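Local coordinates for protein ribonuclease H (Uncultured organism, PDB 3U3G) that probably cleaves the RNA strand of RNA/DNA hybrids, as a member of the type 1 ribonuclease H family, at residues A[7-12]-A[122-127]; A[49-54]-A[97-102]; A[72-77]-A[112-117]. All blocks are in the same frame, centred on the assembly; numbering follows the deposited sequence.

In the fold
All three contacts belong to one ribonuclease H domain built on a mixed sheet. Interaction 3 adds edge strand 115-118 to strand 71-76, which in turn neighbours strand 3-12. Interaction 1 sets the start of helix 125-139 against that strand 3-12, and interaction 2 pairs helices 45-60 and 94-110. Their centres lie about 14 to 16 Å apart, with interactions 1 and 2 on opposite sides of the chain's centre. Along the sequence, 7-12 and 122-127 enclose the other four segments, while interactions 2 and 3 alternate. Leu-53 packs against Met-76, and Asp-9, Glu-49 and Asp-77 converge, consistent with the acidic cluster of this family.

Interaction 1: A[7-12]-A[122-127]; sequences YTDGGA and EKNARA
The start of helix 125-139 lies against strand 3-12 with its closest backbone approach at Asp-9 and Ala-127, whose CA atoms are 5.5 Å apart. The one hydrogen bond between the segments comes just before the helix, where Asn-124 ND2 reaches Thr-8 O at 3.0 Å. The bond is nearly straight at the hydrogen (164°), and the oxygen sits in the plane of the amide, but seen from the strand the donor stands above the carbonyl plane rather than on a lone pair. Asn-124 occupies the N-cap position, yet its side chain makes no capping bond; with CG anti to the backbone N (chi1 -151°), the amide is sent to the strand. ND2 is gripped a second time by Asp-77 OD1, and these two acceptors fix the rotation of the amide. Asn-124 OD1 comes 3.4 Å from Tyr-7 CB and lies at the edge of the tyrosine ring, near the ring plane. The tyrosine and the asparagine run antiparallel past one another, ring and amide planes 35° apart. In the ribonuclease H fold this is where the C-terminal helix meets the first strand of the central sheet. Ala-127 turns its methyl to the strand, and CB packs against Asp-9 CB at 3.7 Å, while Tyr-7 CB lies farther off, 4.5 Å from the same methyl. The Asp-9 carboxylate is near those of Glu-49 and Asp-77, and its side chain also touches Asp-128, a gathering of acids consistent with the metal-binding carboxylates of related ribonucleases H. Within the strand, Gly-10 N makes a weak bond to Asp-9 OD1. Thr-8 directs its side chain to the other face of the sheet, against Ala-52, Leu-53 and Ala-56 of helix 45-60.

Interaction 2: A[49-54]-A[97-102]; sequences EYEALI and KEKFAK
Lys-99 sits between Tyr-50 and Glu-51 and has more surface buried by the contact than any other residue here. Its CB lies 3.9 Å from Tyr-50 CD2, at the edge of the ring and near its plane, so the tyrosine meets helix 94-110 rim first. Farther out, Lys-99 CG rests 4.2 Å from Ile-54 CD1, one turn beyond Tyr-50 on helix 45-60. The lysine chain then bends at its last torsion (chi4 -58°), which brings NZ to Glu-51 OE2 at 2.9 Å in a hydrogen-bonded salt bridge. The ammonium comes from well above the carboxylate plane, 57° out of it. An alanine in place of Glu-51 would probably leave the Lys-99 ammonium without this mate and its tip free to turn. Lys-102 NZ, 5.7 Å from Glu-51 OE1, is not in contact but may add to the favourable field around the acid, and its aliphatic chain runs by Ile-54. Tyr-50 carries on past Lys-99 to Phe-100: CE2 lies 4.0 Å from Phe-100 CB, and OH meets the edge of the phenylalanine ring at CD1, 3.8 Å away. The two side chains cross obliquely, with no stacking of faces. The phenol OH has its polar partner in Gln-84 OE1, which ties the ring down from a third helix. The two helices run nearly parallel, their local axes inclined by 21° and 10.4 Å apart at the nearest point. Leu-96 and Ile-103 of helix 94-110 extend the packing round Tyr-50, and Met-85 of helix 79-85 touches both Tyr-50 and Phe-100. Helix 45-60 thus has helix 94-110 against it here, while Leu-53 carries it onto Val-74 and Met-76 of the sheet.

Interaction 3: A[72-77]-A[112-117]; sequences VEVRMD and PNLVFV
Val-72 O is gripped by Val-115 N at 3.1 Å and by a water at 3.0 Å, which also donates to Asn-113 O and so bridges the two segments' backbones where the pairing begins. From there the bonds alternate in parallel fashion: Val-74 gives its N to Val-115 O and takes Val-117 N on its O, both at 2.8 Å, and Met-76 N closes the run on Val-117 O. On one face Glu-73 and Arg-75 accompany Val-115 and Val-117. Glu-73 CG stands anti to its backbone nitrogen (chi1 174°), and the extended chain lays the carboxylate along Val-117, whose CG2 lies 3.5 Å from Glu-73 CD. Arg-75 NE binds Glu-73 OE2 at 2.7 Å in a salt bridge, in the guanidinium plane and on the anti side of the carboxylate. On the other face Val-74 and Phe-116 are neighbours, Val-74 CB 4.0 Å from Phe-116 CD1. Met-76 SD makes an oblique Met-aromatic contact with the Phe-116 ring. Leu-53 of helix 45-60 and Val-82 of helix 79-85 pack on this apolar side. Strands 71-76 and 115-118, parallel neighbours joined through helices 79-85 and 94-110, form a beta-alpha-beta crossover in the ribonuclease H fold, with 115-118 at the sheet's edge.

Interaction 1: A[7-12]-A[122-127]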
loop_
_atom_site.group_PDB
_atom_site.type_symbol
_atom_site.label_atom_id
_atom_site.label_comp_id
_atom_site.label_asym_id
_atom_site.label_seq_id
_atom_site.Cartn_x
_atom_site.Cartn_y
_atom_site.Cartn_z
ATOM N N TYR A 7 -2.277 4.764 -4.078
ATOM C CA TYR A 7 -3.281 3.726 -3.831
ATOM C C TYR A 7 -2.546 2.415 -3.624
ATOM O O TYR A 7 -1.646 2.076 -4.404
ATOM C CB TYR A 7 -4.202 3.545 -5.044
ATOM C CG TYR A 7 -4.899 4.806 -5.496
ATOM C CD1 TYR A 7 -4.188 5.826 -6.126
ATOM C CD2 TYR A 7 -6.230 5.036 -5.163
ATOM C CE1 TYR A 7 -4.827 6.990 -6.556
ATOM C CE2 TYR A 7 -6.871 6.201 -5.574
ATOM C CZ TYR A 7 -6.154 7.188 -6.216
ATOM O OH TYR A 7 -6.768 8.387 -6.571
ATOM N N THR A 8 -2.936 1.655 -2.615
ATOM C CA THR A 8 -2.337 0.337 -2.440
ATOM C C THR A 8 -3.388 -0.739 -2.322
ATOM O O THR A 8 -4.506 -0.479 -1.875
ATOM C CB THR A 8 -1.398 0.250 -1.216
ATOM O OG1 THR A 8 -2.165 0.357 -0.008
ATOM C CG2 THR A 8 -0.340 1.360 -1.246
ATOM N N ASP A 9 -3.015 -1.950 -2.707
ATOM C CA ASP A 9 -3.828 -3.129 -2.447
ATOM C C ASP A 9 -2.901 -4.341 -2.382
ATOM O O ASP A 9 -1.806 -4.352 -2.964
ATOM C CB ASP A 9 -4.875 -3.314 -3.561
ATOM C CG ASP A 9 -6.037 -4.220 -3.151
ATOM O OD1 ASP A 9 -6.207 -4.516 -1.950
ATOM O OD2 ASP A 9 -6.804 -4.630 -4.051
ATOM N N GLY A 10 -3.340 -5.366 -1.663
ATOM C CA GLY A 10 -2.656 -6.645 -1.644
ATOM C C GLY A 10 -3.694 -7.737 -1.551
ATOM O O GLY A 10 -4.780 -7.527 -1.012
ATOM N N GLY A 11 -3.366 -8.898 -2.087
ATOM C CA GLY A 11 -4.286 -10.026 -2.039
ATOM C C GLY A 11 -3.550 -11.340 -2.071
ATOM O O GLY A 11 -2.459 -11.442 -2.634
ATOM N N ALA A 12 -4.194 -12.370 -1.582
ATOM C CA ALA A 12 -3.720 -13.726 -1.728
ATOM C C ALA A 12 -4.845 -14.676 -2.198
ATOM O O ALA A 12 -5.953 -14.522 -1.854
ATOM C CB ALA A 12 -3.153 -14.214 -0.414
ATOM N N GLU A 122 -14.585 0.354 -5.423
ATOM C CA GLU A 122 -14.653 0.768 -6.826
ATOM C C GLU A 122 -13.538 1.741 -7.195
ATOM O O GLU A 122 -13.133 1.827 -8.352
ATOM C CB GLU A 122 -16.011 1.419 -7.124
ATOM C CG GLU A 122 -17.203 0.467 -7.035
ATOM C CD GLU A 122 -17.413 -0.098 -5.636
ATOM O OE1 GLU A 122 -17.226 0.646 -4.646
ATOM O OE2 GLU A 122 -17.808 -1.281 -5.530
ATOM N N LYS A 123 -13.161 2.590 -6.246
ATOM C CA LYS A 123 -12.137 3.591 -6.492
ATOM C C LYS A 123 -10.722 3.000 -6.457
ATOM O O LYS A 123 -9.762 3.673 -6.802
ATOM C CB LYS A 123 -12.254 4.731 -5.480
ATOM C CG LYS A 123 -13.481 5.609 -5.678
ATOM C CD LYS A 123 -13.363 6.449 -6.938
ATOM C CE LYS A 123 -12.655 7.765 -6.658
ATOM N NZ LYS A 123 -13.077 8.841 -7.602
ATOM N N ASN A 124 -10.590 1.762 -5.991
ATOM C CA ASN A 124 -9.274 1.133 -5.922
ATOM C C ASN A 124 -9.053 0.027 -6.960
ATOM O O ASN A 124 -8.188 -0.843 -6.785
ATOM C CB ASN A 124 -9.011 0.605 -4.510
ATOM C CG ASN A 124 -7.533 0.595 -4.157
ATOM O OD1 ASN A 124 -6.748 1.350 -4.731
ATOM N ND2 ASN A 124 -7.186 -0.128 -3.097
ATOM N N ALA A 125 -9.796 0.084 -8.065
ATOM C CA ALA A 125 -9.773 -0.997 -9.037
ATOM C C ALA A 125 -8.417 -1.170 -9.725
ATOM O O ALA A 125 -8.006 -2.287 -10.000
ATOM C CB ALA A 125 -10.882 -0.830 -10.069
ATOM N N ARG A 126 -7.686 -0.078 -9.935
ATOM C CA ARG A 126 -6.387 -0.180 -10.600
ATOM C C ARG A 126 -5.384 -1.003 -9.774
ATOM O O ARG A 126 -4.749 -1.930 -10.283
ATOM C CB ARG A 126 -5.803 1.205 -10.876
ATOM C CG ARG A 126 -6.411 1.925 -12.064
ATOM C CD ARG A 126 -5.839 3.329 -12.177
ATOM N NE ARG A 126 -4.431 3.332 -12.574
ATOM C CZ ARG A 126 -3.717 4.442 -12.744
ATOM N NH1 ARG A 126 -4.217 5.605 -12.349
ATOM N NH2 ARG A 126 -2.468 4.382 -13.200
ATOM N N ALA A 127 -5.254 -0.656 -8.498
ATOM C CA ALA A 127 -4.355 -1.399 -7.616
ATOM C C ALA A 127 -4.761 -2.867 -7.530
ATOM O O ALA A 127 -3.907 -3.747 -7.465
ATOM C CB ALA A 127 -4.302 -0.760 -6.242
#

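Interaction 2: A[49-54]-A[97-102]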
loop_
_atom_site.group_PDB
_atom_site.type_symbol
_atom_site.label_atom_id
_atom_site.label_comp_id
_atom_site.label_asym_id
_atom_site.label_seq_id
_atom_site.Cartn_x
_atom_site.Cartn_y
_atom_site.Cartn_z
ATOM N N GLU A 49 -1.745 -6.979 2.109
ATOM C CA GLU A 49 -2.113 -5.570 2.193
ATOM C C GLU A 49 -1.017 -4.755 2.874
ATOM O O GLU A 49 -0.719 -3.621 2.478
ATOM C CB GLU A 49 -3.426 -5.383 2.961
ATOM C CG GLU A 49 -4.699 -5.797 2.206
ATOM C CD GLU A 49 -5.446 -4.622 1.559
ATOM O OE1 GLU A 49 -4.828 -3.573 1.255
ATOM O OE2 GLU A 49 -6.660 -4.769 1.303
ATOM N N TYR A 50 -0.466 -5.299 3.960
ATOM C CA TYR A 50 0.590 -4.593 4.686
ATOM C C TYR A 50 1.880 -4.536 3.872
ATOM O O TYR A 50 2.531 -3.492 3.823
ATOM C CB TYR A 50 0.868 -5.269 6.029
ATOM C CG TYR A 50 -0.009 -4.812 7.182
ATOM C CD1 TYR A 50 -1.383 -4.680 7.042
ATOM C CD2 TYR A 50 0.532 -4.588 8.441
ATOM C CE1 TYR A 50 -2.177 -4.276 8.108
ATOM C CE2 TYR A 50 -0.265 -4.263 9.515
ATOM C CZ TYR A 50 -1.614 -4.078 9.340
ATOM O OH TYR A 50 -2.390 -3.657 10.410
ATOM N N GLU A 51 2.181 -5.608 3.149
ATOM C CA GLU A 51 3.360 -5.603 2.285
ATOM C C GLU A 51 3.219 -4.570 1.169
ATOM O O GLU A 51 4.208 -3.992 0.731
ATOM C CB GLU A 51 3.622 -6.991 1.693
ATOM C CG GLU A 51 4.098 -8.064 2.663
ATOM C CD GLU A 51 5.568 -7.932 3.052
ATOM O OE1 GLU A 51 6.179 -6.842 2.869
ATOM O OE2 GLU A 51 6.091 -8.920 3.622
ATOM N N ALA A 52 2.005 -4.350 0.673
ATOM C CA ALA A 52 1.817 -3.357 -0.369
ATOM C C ALA A 52 2.107 -1.954 0.147
ATOM O O ALA A 52 2.730 -1.145 -0.548
ATOM C CB ALA A 52 0.401 -3.438 -0.932
ATOM N N LEU A 53 1.719 -1.675 1.396
ATOM C CA LEU A 53 2.099 -0.408 2.023
ATOM C C LEU A 53 3.624 -0.277 2.175
ATOM O O LEU A 53 4.180 0.799 1.930
ATOM C CB LEU A 53 1.424 -0.246 3.392
ATOM C CG LEU A 53 -0.084 -0.037 3.417
ATOM C CD1 LEU A 53 -0.615 -0.300 4.823
ATOM C CD2 LEU A 53 -0.388 1.387 2.984
ATOM N N ILE A 54 4.273 -1.338 2.656
ATOM C CA ILE A 54 5.728 -1.319 2.782
ATOM C C ILE A 54 6.400 -1.031 1.426
ATOM O O ILE A 54 7.297 -0.202 1.335
ATOM C CB ILE A 54 6.226 -2.624 3.406
ATOM C CG1 ILE A 54 5.735 -2.701 4.856
ATOM C CG2 ILE A 54 7.743 -2.708 3.338
ATOM C CD1 ILE A 54 5.952 -4.044 5.503
ATOM N N LYS A 97 1.514 -7.675 13.728
ATOM C CA LYS A 97 2.032 -6.727 14.720
ATOM C C LYS A 97 3.460 -6.269 14.431
ATOM O O LYS A 97 3.766 -5.071 14.492
ATOM C CB LYS A 97 1.898 -7.306 16.140
ATOM C CG LYS A 97 0.442 -7.348 16.626
ATOM C CD LYS A 97 0.328 -7.252 18.135
ATOM C CE LYS A 97 -1.106 -7.486 18.579
ATOM N NZ LYS A 97 -1.204 -7.757 20.042
ATOM N N GLU A 98 4.276 -7.163 13.899
ATOM C CA GLU A 98 5.628 -6.773 13.566
ATOM C C GLU A 98 5.685 -5.857 12.346
ATOM O O GLU A 98 6.308 -4.790 12.397
ATOM C CB GLU A 98 6.566 -7.980 13.468
ATOM C CG GLU A 98 7.255 -8.286 14.800
ATOM C CD GLU A 98 7.867 -9.669 14.869
ATOM O OE1 GLU A 98 7.821 -10.281 15.963
ATOM O OE2 GLU A 98 8.571 -10.043 13.911
ATOM N N LYS A 99 4.897 -6.165 11.319
ATOM C CA LYS A 99 4.834 -5.298 10.155
ATOM C C LYS A 99 4.189 -3.951 10.468
ATOM O O LYS A 99 4.593 -2.911 9.940
ATOM C CB LYS A 99 4.136 -5.997 8.987
ATOM C CG LYS A 99 5.005 -7.066 8.329
ATOM C CD LYS A 99 4.178 -8.034 7.479
ATOM C CE LYS A 99 4.941 -9.335 7.214
ATOM N NZ LYS A 99 6.234 -9.111 6.545
ATOM N N PHE A 100 3.232 -3.947 11.389
ATOM C CA PHE A 100 2.610 -2.701 11.779
ATOM C C PHE A 100 3.641 -1.741 12.378
ATOM O O PHE A 100 3.692 -0.555 12.044
ATOM C CB PHE A 100 1.501 -2.956 12.807
ATOM C CG PHE A 100 0.755 -1.721 13.199
ATOM C CD1 PHE A 100 -0.246 -1.222 12.375
ATOM C CD2 PHE A 100 1.224 -0.919 14.221
ATOM C CE1 PHE A 100 -0.855 -0.012 12.651
ATOM C CE2 PHE A 100 0.608 0.295 14.502
ATOM C CZ PHE A 100 -0.428 0.745 13.709
ATOM N N ALA A 101 4.451 -2.261 13.301
ATOM C CA ALA A 101 5.496 -1.454 13.935
ATOM C C ALA A 101 6.541 -0.968 12.931
ATOM O O ALA A 101 6.978 0.183 12.964
ATOM C CB ALA A 101 6.171 -2.254 15.054
ATOM N N LYS A 102 6.861 -1.839 11.985
ATOM C CA LYS A 102 7.835 -1.506 10.950
ATOM C C LYS A 102 7.322 -0.364 10.061
ATOM O O LYS A 102 8.012 0.639 9.878
ATOM C CB LYS A 102 8.102 -2.749 10.111
ATOM C CG LYS A 102 8.965 -2.510 8.881
ATOM C CD LYS A 102 9.309 -3.816 8.188
ATOM C CE LYS A 102 9.940 -3.550 6.823
ATOM N NZ LYS A 102 10.355 -4.828 6.155
#

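Interaction 3: A[72-77]-A[112-117]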
loop_
_atom_site.group_PDB
_atom_site.type_symbol
_atom_site.label_atom_id
_atom_site.label_comp_id
_atom_site.label_asym_id
_atom_site.label_seq_id
_atom_site.Cartn_x
_atom_site.Cartn_y
_atom_site.Cartn_z
ATOM N N VAL A 72 1.726 13.915 0.987
ATOM C CA VAL A 72 1.522 12.535 0.539
ATOM C C VAL A 72 0.261 11.958 1.191
ATOM O O VAL A 72 0.083 12.040 2.411
ATOM C CB VAL A 72 2.734 11.644 0.905
ATOM C CG1 VAL A 72 2.533 10.245 0.371
ATOM C CG2 VAL A 72 4.021 12.240 0.354
ATOM N N GLU A 73 -0.549 11.282 0.396
ATOM C CA GLU A 73 -1.780 10.674 0.880
ATOM C C GLU A 73 -1.827 9.240 0.364
ATOM O O GLU A 73 -1.555 9.000 -0.819
ATOM C CB GLU A 73 -2.967 11.480 0.347
ATOM C CG GLU A 73 -4.346 10.922 0.630
ATOM C CD GLU A 73 -5.427 11.908 0.251
ATOM O OE1 GLU A 73 -5.410 13.039 0.775
ATOM O OE2 GLU A 73 -6.362 11.516 -0.460
ATOM N N VAL A 74 -2.195 8.305 1.239
ATOM C CA VAL A 74 -2.375 6.901 0.863
ATOM C C VAL A 74 -3.848 6.538 0.968
ATOM O O VAL A 74 -4.474 6.780 2.007
ATOM C CB VAL A 74 -1.571 5.964 1.787
ATOM C CG1 VAL A 74 -1.951 4.506 1.508
ATOM C CG2 VAL A 74 -0.089 6.170 1.598
ATOM N N ARG A 75 -4.414 6.107 -0.154
ATOM C CA ARG A 75 -5.811 5.700 -0.259
ATOM C C ARG A 75 -5.933 4.187 -0.296
ATOM O O ARG A 75 -5.218 3.511 -1.038
ATOM C CB ARG A 75 -6.438 6.303 -1.516
ATOM C CG ARG A 75 -6.451 7.822 -1.456
ATOM C CD ARG A 75 -6.950 8.475 -2.733
ATOM N NE ARG A 75 -6.956 9.933 -2.579
ATOM C CZ ARG A 75 -7.375 10.782 -3.511
ATOM N NH1 ARG A 75 -7.823 10.325 -4.670
ATOM N NH2 ARG A 75 -7.257 12.092 -3.305
ATOM N N MET A 76 -6.786 3.648 0.569
ATOM C CA MET A 76 -6.978 2.209 0.667
ATOM C C MET A 76 -8.462 1.933 0.731
ATOM O O MET A 76 -9.203 2.678 1.371
ATOM C CB MET A 76 -6.350 1.697 1.958
ATOM C CG MET A 76 -4.874 2.002 2.091
ATOM S SD MET A 76 -4.198 1.435 3.657
ATOM C CE MET A 76 -3.423 -0.103 3.175
ATOM N N ASP A 77 -8.882 0.795 0.189
ATOM C CA ASP A 77 -10.285 0.430 0.273
ATOM C C ASP A 77 -10.635 -0.467 1.458
ATOM O O ASP A 77 -11.812 -0.767 1.676
ATOM C CB ASP A 77 -10.820 -0.121 -1.063
ATOM C CG ASP A 77 -10.239 -1.482 -1.432
ATOM O OD1 ASP A 77 -9.006 -1.626 -1.355
ATOM O OD2 ASP A 77 -10.933 -2.231 -2.164
ATOM N N PRO A 112 6.634 11.833 7.617
ATOM C CA PRO A 112 5.875 11.911 8.865
ATOM C C PRO A 112 4.533 12.638 8.723
ATOM O O PRO A 112 3.646 12.463 9.567
ATOM C CB PRO A 112 6.810 12.702 9.797
ATOM C CG PRO A 112 7.779 13.378 8.884
ATOM C CD PRO A 112 7.979 12.410 7.759
ATOM N N ASN A 113 4.325 13.316 7.602
ATOM C CA ASN A 113 3.030 13.950 7.374
ATOM C C ASN A 113 2.120 13.189 6.425
ATOM O O ASN A 113 1.061 13.683 6.053
ATOM C CB ASN A 113 3.216 15.385 6.901
ATOM C CG ASN A 113 3.982 16.223 7.898
ATOM O OD1 ASN A 113 3.709 16.178 9.104
ATOM N ND2 ASN A 113 5.047 16.861 7.426
ATOM N N LEU A 114 2.507 11.968 6.073
ATOM C CA LEU A 114 1.634 11.049 5.343
ATOM C C LEU A 114 0.267 10.981 5.998
ATOM O O LEU A 114 0.179 10.792 7.217
ATOM C CB LEU A 114 2.249 9.648 5.340
ATOM C CG LEU A 114 1.456 8.554 4.625
ATOM C CD1 LEU A 114 1.372 8.885 3.141
ATOM C CD2 LEU A 114 2.102 7.202 4.849
ATOM N N VAL A 115 -0.790 11.027 5.194
ATOM C CA VAL A 115 -2.142 10.771 5.684
ATOM C C VAL A 115 -2.777 9.591 4.980
ATOM O O VAL A 115 -2.386 9.242 3.868
ATOM C CB VAL A 115 -3.062 11.984 5.588
ATOM C CG1 VAL A 115 -2.534 13.117 6.443
ATOM C CG2 VAL A 115 -3.224 12.421 4.161
ATOM N N PHE A 116 -3.654 8.900 5.692
ATOM C CA PHE A 116 -4.393 7.759 5.160
ATOM C C PHE A 116 -5.854 8.133 4.923
ATOM O O PHE A 116 -6.464 8.860 5.726
ATOM C CB PHE A 116 -4.333 6.589 6.145
ATOM C CG PHE A 116 -2.958 6.005 6.311
ATOM C CD1 PHE A 116 -2.572 4.907 5.555
ATOM C CD2 PHE A 116 -2.107 6.460 7.304
ATOM C CE1 PHE A 116 -1.302 4.371 5.691
ATOM C CE2 PHE A 116 -0.819 5.937 7.425
ATOM C CZ PHE A 116 -0.430 4.896 6.611
ATOM N N VAL A 117 -6.421 7.619 3.838
ATOM C CA VAL A 117 -7.797 7.908 3.465
ATOM C C VAL A 117 -8.498 6.630 3.031
ATOM O O VAL A 117 -7.983 5.890 2.193
ATOM C CB VAL A 117 -7.857 8.913 2.297
ATOM C CG1 VAL A 117 -9.282 9.084 1.797
ATOM C CG2 VAL A 117 -7.292 10.259 2.728
HETATM O O HOH W 1 0.174 14.759 3.616
#